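Local coordinates for protein putative sulfatase yidJ (Bacteroides fragilis, PDB 2QZU) that probably hydrolyses sulfate esters as a metal-dependent arylsulfatase of the sulfatase family, at residues I170-Y175 against K180-N185; S192-N197 against P201-S206. All coordinates share one frame; numbering follows the deposited sequence.

Following the chain from its N terminus, strand 168-172 runs along the outer edge of the large mixed sheet, and interaction 1 forms where the chain leaves that edge and doubles back, segment 180-185 closing a short loop on 170-175. The chain next makes strand 194-195, which pairs antiparallel with strand 182-183, and interaction 2 closes a second short loop as helix 200-213 begins. The two loops are in series, neither nesting nor crossing, yet their centres lie about 7 Å apart. Tyr183 joins them: its O accepts a hydrogen bond from Tyr194 N, and its hydroxyl hydrogen-bonds Glu204 OE2. Together they tie the sheet edge, the two-stranded sheet and the helix.

Interaction 1 (I170-Y175 against K180-N185); sequences IAYGTY and KPMYWN
Ala171 and Trp184 form a single antiparallel hydrogen-bonded bridge, with Ala171 N to Trp184 O at 3.1 Å and Trp184 N to Ala171 O at 2.9 Å, while the segments run 143° apart and diverge beyond it. This fastens the end of strand 168-172, outermost in the large mixed sheet within this chain, to strand 182-183 after the turn. Ala171 contributes its backbone N and O, its methyl directed away, and the indole of Trp184 turns an edge, CE3 and CZ3, to Ala171 O and Tyr172 CA. The Tyr172 and Tyr183 side chains run alongside each other in the same direction as an offset edge-to-face pair, the edge of Tyr172 toward the face of Tyr183, planes at 79°. Their hydroxyls bond Asn229 and Glu204 respectively. Met182, present as selenomethionine, packs between Tyr172 and Tyr175 where the segments diverge. With CG between the backbone N and the carbonyl carbon (chi1 43°), CG lies over the centre of one Tyr175 face, 3.7 Å from the centroid; the bend at the next torsion takes SE to Tyr172 CB at 3.6 Å, in oblique Met-aromatic contact with both rings. Tyr175 OH donates to Lys180 O at 2.8 Å. The contact is thus polar at both ends and aromatic between, where methionine suits because its flexible thioether chain can bend between two rings.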
ATOM      1  N   ILE A 170      10.566   2.603 -24.668  1.00  7.09           N
ATOM      2  CA  ILE A 170      10.140   3.431 -23.541  1.00  7.39           C
ATOM      3  C   ILE A 170       9.500   2.394 -22.633  1.00  6.15           C
ATOM      4  O   ILE A 170       8.283   2.209 -22.637  1.00  5.93           O
ATOM      5  CB  ILE A 170       9.090   4.475 -23.953  1.00  7.26           C
ATOM      6  CG1 ILE A 170       9.670   5.388 -25.037  1.00 15.37           C
ATOM      7  CG2 ILE A 170       8.676   5.298 -22.739  1.00  9.65           C
ATOM      8  CD1 ILE A 170       8.665   6.337 -25.649  1.00 14.59           C
ATOM      9  N   ALA A 171      10.334   1.720 -21.852  1.00  4.32           N
ATOM     10  CA  ALA A 171       9.846   0.642 -21.017  1.00  4.50           C
ATOM     11  C   ALA A 171      10.588   0.449 -19.708  1.00  2.51           C
ATOM     12  O   ALA A 171      11.536   1.171 -19.391  1.00  5.22           O
ATOM     13  CB  ALA A 171       9.896  -0.647 -21.821  1.00  6.56           C
ATOM     14  N   TYR A 172      10.131  -0.547 -18.955  1.00  4.87           N
ATOM     15  CA  TYR A 172      10.726  -0.900 -17.674  1.00  2.65           C
ATOM     16  C   TYR A 172      10.547  -2.402 -17.430  1.00  6.98           C
ATOM     17  O   TYR A 172       9.899  -3.091 -18.224  1.00  4.30           O
ATOM     18  CB  TYR A 172      10.066  -0.096 -16.548  1.00  5.62           C
ATOM     19  CG  TYR A 172       8.569  -0.283 -16.445  1.00  2.07           C
ATOM     20  CD1 TYR A 172       7.692   0.419 -17.277  1.00  6.62           C
ATOM     21  CD2 TYR A 172       8.024  -1.176 -15.520  1.00  7.65           C
ATOM     22  CE1 TYR A 172       6.307   0.233 -17.186  1.00  4.50           C
ATOM     23  CE2 TYR A 172       6.650  -1.366 -15.420  1.00  6.68           C
ATOM     24  CZ  TYR A 172       5.798  -0.659 -16.256  1.00  6.95           C
ATOM     25  OH  TYR A 172       4.438  -0.840 -16.150  1.00  8.99           O
ATOM     26  N   GLY A 173      11.144  -2.912 -16.351  1.00  4.18           N
ATOM     27  CA  GLY A 173      11.018  -4.325 -16.022  1.00  4.19           C
ATOM     28  C   GLY A 173       9.640  -4.531 -15.425  1.00  7.87           C
ATOM     29  O   GLY A 173       8.748  -5.080 -16.068  1.00  5.19           O
ATOM     30  N   THR A 174       9.479  -4.113 -14.174  1.00  5.18           N
ATOM     31  CA  THR A 174       8.186  -4.160 -13.503  1.00  5.78           C
ATOM     32  C   THR A 174       8.230  -3.087 -12.422  1.00  3.30           C
ATOM     33  O   THR A 174       9.291  -2.796 -11.870  1.00  7.19           O
ATOM     34  CB  THR A 174       7.839  -5.564 -12.929  1.00 11.39           C
ATOM     35  OG1 THR A 174       6.437  -5.604 -12.617  1.00 11.60           O
ATOM     36  CG2 THR A 174       8.652  -5.877 -11.686  1.00 10.13           C
ATOM     37  N   TYR A 175       7.081  -2.475 -12.152  1.00  7.80           N
ATOM     38  CA  TYR A 175       6.970  -1.376 -11.189  1.00  7.39           C
ATOM     39  C   TYR A 175       5.470  -1.123 -11.098  1.00 11.83           C
ATOM     40  O   TYR A 175       4.819  -0.916 -12.128  1.00  8.48           O
ATOM     41  CB  TYR A 175       7.684  -0.153 -11.763  1.00  7.93           C
ATOM     42  CG  TYR A 175       7.611   1.106 -10.935  1.00  7.16           C
ATOM     43  CD1 TYR A 175       8.610   1.422 -10.011  1.00 12.95           C
ATOM     44  CD2 TYR A 175       6.573   2.016 -11.120  1.00  9.53           C
ATOM     45  CE1 TYR A 175       8.574   2.626  -9.300  1.00 10.67           C
ATOM     46  CE2 TYR A 175       6.528   3.207 -10.418  1.00  7.00           C
ATOM     47  CZ  TYR A 175       7.528   3.510  -9.517  1.00 12.81           C
ATOM     48  OH  TYR A 175       7.489   4.719  -8.862  1.00 16.82           O
ATOM     49  N   LYS A 180       3.002   7.314 -10.470  1.00  4.50           N
ATOM     50  CA  LYS A 180       4.303   7.906 -10.765  1.00  3.90           C
ATOM     51  C   LYS A 180       5.205   6.808 -11.317  1.00  5.26           C
ATOM     52  O   LYS A 180       6.175   6.404 -10.680  1.00  6.87           O
ATOM     53  CB  LYS A 180       4.932   8.515  -9.510  1.00  6.71           C
ATOM     54  CG  LYS A 180       6.196   9.322  -9.810  1.00  8.66           C
ATOM     55  CD  LYS A 180       6.919   9.756  -8.540  1.00 20.24           C
ATOM     56  CE  LYS A 180       8.168  10.565  -8.873  1.00 28.80           C
ATOM     57  NZ  LYS A 180       8.968  10.916  -7.665  1.00 32.10           N
ATOM     58  N   PRO A 181       4.892   6.311 -12.525  1.00  5.10           N
ATOM     59  CA  PRO A 181       5.665   5.250 -13.176  1.00  4.57           C
ATOM     60  C   PRO A 181       7.041   5.720 -13.622  1.00  5.53           C
ATOM     61  O   PRO A 181       7.297   6.919 -13.704  1.00  5.89           O
ATOM     62  CB  PRO A 181       4.782   4.867 -14.356  1.00  4.13           C
ATOM     63  CG  PRO A 181       4.203   6.191 -14.758  1.00 10.02           C
ATOM     64  CD  PRO A 181       3.818   6.794 -13.411  1.00  6.14           C
HETATM   65  N   MSE A 182       7.932   4.771 -13.886  1.00  2.98           N
HETATM   66  CA  MSE A 182       9.263   5.107 -14.369  1.00  7.05           C
HETATM   67  C   MSE A 182       9.524   4.354 -15.662  1.00  2.81           C
HETATM   68  O   MSE A 182       8.904   3.317 -15.932  1.00  7.74           O
HETATM   69  CB  MSE A 182      10.342   4.803 -13.316  1.00  7.72           C
HETATM   70  CG  MSE A 182      10.201   3.489 -12.587  1.00  7.24           C
HETATM   71 SE   MSE A 182      10.760   1.986 -13.644  1.00 28.54          SE
HETATM   72  CE  MSE A 182      10.765   0.628 -12.290  1.00 30.35           C
ATOM     73  N   TYR A 183      10.435   4.888 -16.466  1.00  5.32           N
ATOM     74  CA  TYR A 183      10.760   4.306 -17.757  1.00  4.66           C
ATOM     75  C   TYR A 183      12.195   4.595 -18.144  1.00  6.91           C
ATOM     76  O   TYR A 183      12.854   5.469 -17.572  1.00  8.84           O
ATOM     77  CB  TYR A 183       9.881   4.926 -18.854  1.00  2.07           C
ATOM     78  CG  TYR A 183       8.396   4.805 -18.637  1.00  2.88           C
ATOM     79  CD1 TYR A 183       7.688   3.705 -19.124  1.00 10.41           C
ATOM     80  CD2 TYR A 183       7.700   5.771 -17.912  1.00  8.83           C
ATOM     81  CE1 TYR A 183       6.323   3.568 -18.890  1.00  4.09           C
ATOM     82  CE2 TYR A 183       6.339   5.644 -17.665  1.00  7.88           C
ATOM     83  CZ  TYR A 183       5.655   4.542 -18.155  1.00  5.49           C
ATOM     84  OH  TYR A 183       4.316   4.403 -17.891  1.00  9.51           O
ATOM     85  N   TRP A 184      12.663   3.842 -19.131  1.00  5.06           N
ATOM     86  CA  TRP A 184      13.978   4.039 -19.717  1.00  5.97           C
ATOM     87  C   TRP A 184      13.632   4.327 -21.169  1.00  5.21           C
ATOM     88  O   TRP A 184      12.852   3.584 -21.773  1.00  9.29           O
ATOM     89  CB  TRP A 184      14.813   2.762 -19.687  1.00  4.97           C
ATOM     90  CG  TRP A 184      15.548   2.495 -18.423  1.00  4.48           C
ATOM     91  CD1 TRP A 184      16.750   3.021 -18.034  1.00  5.55           C
ATOM     92  CD2 TRP A 184      15.170   1.564 -17.410  1.00  5.70           C
ATOM     93  NE1 TRP A 184      17.147   2.461 -16.840  1.00  7.48           N
ATOM     94  CE2 TRP A 184      16.194   1.563 -16.436  1.00  9.44           C
ATOM     95  CE3 TRP A 184      14.061   0.724 -17.232  1.00  2.69           C
ATOM     96  CZ2 TRP A 184      16.144   0.752 -15.300  1.00  6.30           C
ATOM     97  CZ3 TRP A 184      14.011  -0.083 -16.103  1.00  2.34           C
ATOM     98  CH2 TRP A 184      15.049  -0.063 -15.150  1.00  4.33           C
ATOM     99  N   ASN A 185      14.176   5.406 -21.718  1.00  7.10           N
ATOM    100  CA  ASN A 185      13.944   5.724 -23.121  1.00 10.81           C
ATOM    101  C   ASN A 185      14.975   4.896 -23.892  1.00 11.03           C
ATOM    102  O   ASN A 185      15.754   4.160 -23.289  1.00 11.51           O
ATOM    103  CB  ASN A 185      14.129   7.223 -23.373  1.00  9.15           C
ATOM    104  CG  ASN A 185      15.445   7.742 -22.848  1.00 13.99           C
ATOM    105  OD1 ASN A 185      16.510   7.296 -23.268  1.00 20.99           O
ATOM    106  ND2 ASN A 185      15.382   8.685 -21.914  1.00 31.83           N
TER

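Interaction 2 (S192-N197 against P201-S206); sequences SFYYVN and PEYEAS
Val196, just past strand 194-195, is the residue whose backbone comes nearest the first turns of helix 200-213, yet its CA stays 7.8 Å from that of Tyr203, leaving side chains to make the contact. Tyr203 bridges the gap: with CG anti to the backbone N (chi1 176°), its ring leaves the helix toward the strand. Val196 meets this ring at about a right angle. Its CG2 sits over the centre of one face in a CH-pi contact, 3.8 Å from the centroid and 10° off the normal, and CG1 lies 3.7 Å from CD1 of Tyr203. A branched valine suits the place because its two methyls can share one aromatic face. Farther out, the phenol groups of Tyr194 and Tyr203 cross obliquely and their OH atoms hydrogen-bond at 2.7 Å, with either able to donate; each oxygen lies near the plane of the other ring, at its edge. Tyrosine thus offers both a broad apolar surface and a polar end. Around this pair, Tyr183 of strand 182-183 packs against Tyr203, Ile170 of strand 168-172 touches Tyr194 and Tyr203, and on the helix Ala205 packs against helix 267-299, whose Arg292 hydrogen-bonds Glu202 O.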
ATOM      1  N   SER A 192      19.818   5.648 -15.469  1.00  9.56           N
ATOM      2  CA  SER A 192      19.218   6.909 -15.885  1.00  6.82           C
ATOM      3  C   SER A 192      17.751   6.834 -16.303  1.00 10.76           C
ATOM      4  O   SER A 192      17.338   7.482 -17.273  1.00 13.71           O
ATOM      5  CB  SER A 192      20.043   7.527 -17.013  1.00 13.11           C
ATOM      6  OG  SER A 192      21.313   7.934 -16.532  1.00 17.16           O
ATOM      7  N   PHE A 193      16.970   6.040 -15.580  1.00  8.61           N
ATOM      8  CA  PHE A 193      15.546   5.946 -15.858  1.00  8.75           C
ATOM      9  C   PHE A 193      14.940   7.245 -15.331  1.00 10.89           C
ATOM     10  O   PHE A 193      15.590   7.971 -14.579  1.00 13.61           O
ATOM     11  CB  PHE A 193      14.917   4.746 -15.135  1.00  7.05           C
ATOM     12  CG  PHE A 193      15.286   4.644 -13.678  1.00  8.21           C
ATOM     13  CD1 PHE A 193      16.456   3.998 -13.288  1.00 13.15           C
ATOM     14  CD2 PHE A 193      14.472   5.206 -12.702  1.00 19.90           C
ATOM     15  CE1 PHE A 193      16.809   3.911 -11.942  1.00 15.62           C
ATOM     16  CE2 PHE A 193      14.816   5.127 -11.353  1.00 11.97           C
ATOM     17  CZ  PHE A 193      15.987   4.475 -10.973  1.00 17.36           C
ATOM     18  N   TYR A 194      13.709   7.544 -15.729  1.00  7.83           N
ATOM     19  CA  TYR A 194      13.044   8.762 -15.277  1.00  9.32           C
ATOM     20  C   TYR A 194      11.629   8.469 -14.812  1.00  8.86           C
ATOM     21  O   TYR A 194      11.024   7.477 -15.216  1.00  8.52           O
ATOM     22  CB  TYR A 194      12.988   9.800 -16.402  1.00  9.60           C
ATOM     23  CG  TYR A 194      12.250   9.328 -17.636  1.00 10.83           C
ATOM     24  CD1 TYR A 194      12.911   8.615 -18.631  1.00  8.90           C
ATOM     25  CD2 TYR A 194      10.888   9.588 -17.806  1.00  7.12           C
ATOM     26  CE1 TYR A 194      12.242   8.171 -19.766  1.00  8.40           C
ATOM     27  CE2 TYR A 194      10.206   9.144 -18.942  1.00  8.52           C
ATOM     28  CZ  TYR A 194      10.894   8.439 -19.915  1.00  8.67           C
ATOM     29  OH  TYR A 194      10.246   7.999 -21.047  1.00 11.60           O
ATOM     30  N   TYR A 195      11.110   9.338 -13.953  1.00  8.07           N
ATOM     31  CA  TYR A 195       9.757   9.197 -13.439  1.00  8.78           C
ATOM     32  C   TYR A 195       8.846  10.181 -14.166  1.00 11.90           C
ATOM     33  O   TYR A 195       9.296  11.236 -14.622  1.00 12.02           O
ATOM     34  CB  TYR A 195       9.724   9.497 -11.939  1.00  6.23           C
ATOM     35  CG  TYR A 195      10.343   8.431 -11.069  1.00 10.68           C
ATOM     36  CD1 TYR A 195       9.649   7.257 -10.767  1.00  8.74           C
ATOM     37  CD2 TYR A 195      11.629   8.594 -10.545  1.00 12.28           C
ATOM     38  CE1 TYR A 195      10.219   6.274  -9.967  1.00 10.49           C
ATOM     39  CE2 TYR A 195      12.207   7.614  -9.743  1.00 10.37           C
ATOM     40  CZ  TYR A 195      11.498   6.460  -9.459  1.00  7.92           C
ATOM     41  OH  TYR A 195      12.074   5.493  -8.672  1.00  8.80           O
ATOM     42  N   VAL A 196       7.572   9.825 -14.273  1.00  8.45           N
ATOM     43  CA  VAL A 196       6.571  10.665 -14.917  1.00 12.13           C
ATOM     44  C   VAL A 196       5.424  10.908 -13.930  1.00  7.54           C
ATOM     45  O   VAL A 196       4.948   9.978 -13.284  1.00  6.37           O
ATOM     46  CB  VAL A 196       6.000   9.979 -16.182  1.00 13.03           C
ATOM     47  CG1 VAL A 196       4.947  10.864 -16.820  1.00 12.90           C
ATOM     48  CG2 VAL A 196       7.124   9.687 -17.169  1.00 13.74           C
ATOM     49  N   ASN A 197       4.985  12.160 -13.813  1.00  9.76           N
ATOM     50  CA  ASN A 197       3.892  12.503 -12.906  1.00 10.66           C
ATOM     51  C   ASN A 197       2.571  12.439 -13.663  1.00 13.59           C
ATOM     52  O   ASN A 197       1.891  13.445 -13.852  1.00 11.37           O
ATOM     53  CB  ASN A 197       4.110  13.906 -12.325  1.00 15.69           C
ATOM     54  CG  ASN A 197       5.255  13.955 -11.321  1.00 22.45           C
ATOM     55  OD1 ASN A 197       5.760  15.027 -10.991  1.00 42.08           O
ATOM     56  ND2 ASN A 197       5.660  12.790 -10.820  1.00 26.89           N
ATOM     57  N   PRO A 201      -1.012   4.323 -17.898  1.00  6.81           N
ATOM     58  CA  PRO A 201      -1.753   4.158 -19.153  1.00  7.99           C
ATOM     59  C   PRO A 201      -1.907   5.451 -19.941  1.00 10.97           C
ATOM     60  O   PRO A 201      -1.944   5.429 -21.168  1.00  8.28           O
ATOM     61  CB  PRO A 201      -3.097   3.602 -18.689  1.00  5.56           C
ATOM     62  CG  PRO A 201      -2.709   2.789 -17.486  1.00  7.05           C
ATOM     63  CD  PRO A 201      -1.762   3.733 -16.774  1.00  6.88           C
ATOM     64  N   GLU A 202      -2.014   6.566 -19.222  1.00 10.01           N
ATOM     65  CA  GLU A 202      -2.157   7.879 -19.844  1.00  9.76           C
ATOM     66  C   GLU A 202      -0.889   8.269 -20.584  1.00  8.72           C
ATOM     67  O   GLU A 202      -0.939   8.698 -21.738  1.00  7.89           O
ATOM     68  CB  GLU A 202      -2.453   8.943 -18.786  1.00 10.92           C
ATOM     69  CG  GLU A 202      -3.915   9.212 -18.544  1.00 23.88           C
ATOM     70  CD  GLU A 202      -4.129  10.353 -17.567  1.00 35.33           C
ATOM     71  OE1 GLU A 202      -3.506  11.421 -17.762  1.00 32.17           O
ATOM     72  OE2 GLU A 202      -4.916  10.184 -16.613  1.00 28.61           O
ATOM     73  N   TYR A 203       0.246   8.125 -19.905  1.00  5.09           N
ATOM     74  CA  TYR A 203       1.541   8.461 -20.485  1.00  7.03           C
ATOM     75  C   TYR A 203       1.853   7.520 -21.642  1.00  7.24           C
ATOM     76  O   TYR A 203       2.263   7.950 -22.722  1.00  7.78           O
ATOM     77  CB  TYR A 203       2.638   8.346 -19.425  1.00  4.99           C
ATOM     78  CG  TYR A 203       4.035   8.597 -19.961  1.00  8.07           C
ATOM     79  CD1 TYR A 203       4.443   9.877 -20.345  1.00  9.54           C
ATOM     80  CD2 TYR A 203       4.947   7.551 -20.083  1.00  7.37           C
ATOM     81  CE1 TYR A 203       5.730  10.101 -20.839  1.00 10.39           C
ATOM     82  CE2 TYR A 203       6.225   7.763 -20.571  1.00  6.35           C
ATOM     83  CZ  TYR A 203       6.613   9.033 -20.947  1.00  8.70           C
ATOM     84  OH  TYR A 203       7.880   9.221 -21.439  1.00 14.12           O
ATOM     85  N   GLU A 204       1.652   6.231 -21.407  1.00  5.18           N
ATOM     86  CA  GLU A 204       1.915   5.233 -22.428  1.00  3.87           C
ATOM     87  C   GLU A 204       1.088   5.474 -23.683  1.00  6.82           C
ATOM     88  O   GLU A 204       1.605   5.376 -24.794  1.00  5.79           O
ATOM     89  CB  GLU A 204       1.669   3.840 -21.849  1.00  6.80           C
ATOM     90  CG  GLU A 204       2.770   3.437 -20.878  1.00  4.48           C
ATOM     91  CD  GLU A 204       2.314   2.465 -19.808  1.00 13.28           C
ATOM     92  OE1 GLU A 204       1.178   1.954 -19.902  1.00 16.46           O
ATOM     93  OE2 GLU A 204       3.104   2.211 -18.871  1.00 15.74           O
ATOM     94  N   ALA A 205      -0.189   5.797 -23.515  1.00  4.11           N
ATOM     95  CA  ALA A 205      -1.044   6.066 -24.662  1.00  7.18           C
ATOM     96  C   ALA A 205      -0.552   7.319 -25.392  1.00 10.45           C
ATOM     97  O   ALA A 205      -0.602   7.390 -26.619  1.00  9.33           O
ATOM     98  CB  ALA A 205      -2.498   6.243 -24.214  1.00  8.00           C
ATOM     99  N   SER A 206      -0.071   8.309 -24.642  1.00  4.72           N
ATOM    100  CA  SER A 206       0.437   9.526 -25.267  1.00  6.70           C
ATOM    101  C   SER A 206       1.682   9.239 -26.098  1.00  7.03           C
ATOM    102  O   SER A 206       1.838   9.780 -27.191  1.00 12.30           O
ATOM    103  CB  SER A 206       0.758  10.588 -24.216  1.00 10.16           C
ATOM    104  OG  SER A 206      -0.433  11.085 -23.640  1.00 11.74           O
TER